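Local structure of MetRS related protein (Pyrococcus horikoshii, 2CWP) at residues R46-G51 with V80-M85. The protein probably binds tRNA through an OB-fold domain related to the tRNA-binding domain of methionyl-tRNA synthetase. Sequence-based numbering, arbitrary orientation.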
loop_
_atom_site.group_PDB
_atom_site.type_symbol
_atom_site.label_atom_id
_atom_site.label_comp_id
_atom_site.label_asym_id
_atom_site.label_seq_id
_atom_site.Cartn_x
_atom_site.Cartn_y
_atom_site.Cartn_z
ATOM N N ARG A 46 4.823 1.413 9.551
ATOM C CA ARG A 46 5.578 1.916 8.412
ATOM C C ARG A 46 4.869 3.076 7.735
ATOM O O ARG A 46 3.645 3.202 7.802
ATOM C CB ARG A 46 5.811 0.795 7.406
ATOM C CG ARG A 46 6.142 -0.511 8.072
ATOM C CD ARG A 46 6.749 -1.495 7.108
ATOM N NE ARG A 46 8.022 -1.013 6.590
ATOM C CZ ARG A 46 8.870 -1.770 5.912
ATOM N NH1 ARG A 46 8.567 -3.042 5.682
ATOM N NH2 ARG A 46 10.010 -1.261 5.464
ATOM N N THR A 47 5.653 3.928 7.095
ATOM C CA THR A 47 5.118 5.073 6.387
ATOM C C THR A 47 5.111 4.696 4.930
ATOM O O THR A 47 6.150 4.350 4.362
ATOM C CB THR A 47 5.993 6.320 6.600
ATOM O OG1 THR A 47 5.974 6.663 7.992
ATOM C CG2 THR A 47 5.471 7.503 5.781
ATOM N N ILE A 48 3.931 4.754 4.326
ATOM C CA ILE A 48 3.790 4.386 2.932
ATOM C C ILE A 48 3.045 5.431 2.124
ATOM O O ILE A 48 1.952 5.862 2.494
ATOM C CB ILE A 48 3.064 3.024 2.807
ATOM C CG1 ILE A 48 3.982 1.919 3.345
ATOM C CG2 ILE A 48 2.650 2.770 1.353
ATOM C CD1 ILE A 48 3.354 0.545 3.406
ATOM N N VAL A 49 3.647 5.825 1.008
ATOM C CA VAL A 49 3.048 6.804 0.121
ATOM C C VAL A 49 2.360 6.119 -1.071
ATOM O O VAL A 49 2.889 5.164 -1.643
ATOM C CB VAL A 49 4.128 7.787 -0.400
ATOM C CG1 VAL A 49 3.504 8.808 -1.342
ATOM C CG2 VAL A 49 4.807 8.483 0.780
ATOM N N THR A 50 1.171 6.603 -1.419
ATOM C CA THR A 50 0.408 6.093 -2.561
ATOM C C THR A 50 -0.080 7.331 -3.320
ATOM O O THR A 50 -0.402 8.344 -2.705
ATOM C CB THR A 50 -0.807 5.234 -2.104
ATOM O OG1 THR A 50 -1.506 4.740 -3.250
ATOM C CG2 THR A 50 -1.761 6.064 -1.257
ATOM N N GLY A 51 -0.132 7.269 -4.648
ATOM C CA GLY A 51 -0.557 8.433 -5.410
ATOM C C GLY A 51 -1.901 8.280 -6.098
ATOM O O GLY A 51 -2.004 8.436 -7.308
ATOM N N VAL A 80 9.118 12.672 1.275
ATOM C CA VAL A 80 8.549 11.700 2.208
ATOM C C VAL A 80 9.103 10.300 1.961
ATOM O O VAL A 80 9.047 9.776 0.849
ATOM C CB VAL A 80 7.014 11.644 2.113
ATOM C CG1 VAL A 80 6.469 10.746 3.205
ATOM C CG2 VAL A 80 6.433 13.034 2.231
ATOM N N GLU A 81 9.636 9.704 3.020
ATOM C CA GLU A 81 10.216 8.371 2.948
ATOM C C GLU A 81 9.116 7.316 2.935
ATOM O O GLU A 81 8.391 7.156 3.912
ATOM C CB GLU A 81 11.145 8.157 4.153
ATOM C CG GLU A 81 11.824 6.790 4.250
ATOM C CD GLU A 81 12.969 6.617 3.262
ATOM O OE1 GLU A 81 12.703 6.630 2.043
ATOM O OE2 GLU A 81 14.135 6.469 3.704
ATOM N N SER A 82 8.987 6.611 1.815
ATOM C CA SER A 82 7.994 5.555 1.679
ATOM C C SER A 82 8.679 4.206 1.933
ATOM O O SER A 82 9.618 3.839 1.232
ATOM C CB SER A 82 7.388 5.580 0.276
ATOM O OG SER A 82 6.518 4.480 0.088
ATOM N N GLN A 83 8.203 3.470 2.929
ATOM C CA GLN A 83 8.795 2.175 3.275
ATOM C C GLN A 83 7.950 0.979 2.811
ATOM O O GLN A 83 7.920 -0.060 3.475
ATOM C CB GLN A 83 8.974 2.081 4.794
ATOM C CG GLN A 83 9.634 3.284 5.450
ATOM C CD GLN A 83 9.554 3.215 6.962
ATOM O OE1 GLN A 83 8.474 3.310 7.546
ATOM N NE2 GLN A 83 10.700 3.036 7.607
ATOM N N GLY A 84 7.267 1.127 1.685
ATOM C CA GLY A 84 6.445 0.046 1.175
ATOM C C GLY A 84 5.552 0.527 0.058
ATOM O O GLY A 84 5.733 1.622 -0.464
ATOM N N MET A 85 4.564 -0.277 -0.313
ATOM C CA MET A 85 3.685 0.126 -1.386
ATOM C C MET A 85 2.313 -0.539 -1.333
ATOM O O MET A 85 2.208 -1.763 -1.248
ATOM C CB MET A 85 4.370 -0.166 -2.713
ATOM C CG MET A 85 3.603 0.276 -3.917
ATOM S SD MET A 85 4.622 0.072 -5.393
ATOM C CE MET A 85 4.600 -1.729 -5.546
HETATM O O HOH W 1 5.428 3.661 -2.140
#
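Thr47 and Gln83 meet where strand 46-50 is crossed by strand 80-82 at 100°, with Ile48 and Ser82 nearest in register. The two are not paired as sheet neighbours; strand 46-50 bonds to strand 35-40, and segment 80-85 crosses this part of the OB-fold sheet in the putative tRNA-binding domain. Gln83 N donates to Thr47 O at 2.7 Å, almost straight. The side-chain amide of Gln83 makes the second bond: Thr47 N donates to Gln83 OE1 at 2.9 Å, in the carbonyl plane and on a lone pair. CG of Gln83 lies anti to its carbonyl carbon (chi1 -48°), and the extended chain beyond brings OE1 back to Thr47. Arg46 lays one guanidinium face over Gln83 O, which sits 3.0 Å above the plane, toward its rim. The angles are poor for hydrogen bonding. Arg46 NH2 also lies 3.6 Å from Gln83 CB. An alanine at Arg46 would probably leave Gln83 O and CB without this guanidinium cover. Ile48 packs CG1 and CD1 on Gly84 CA, where a side chain would clash with CD1. Val49 CG2 touches Val80 CG1 at 3.7 Å. Val49 N makes a weak bond to Ser82 OG, which donates to a water at 2.6 Å; that water donates to Val49 O and Gly84 O. Gln83 thus satisfies both N and O of Thr47, fixing the crossing point without regular strand pairing.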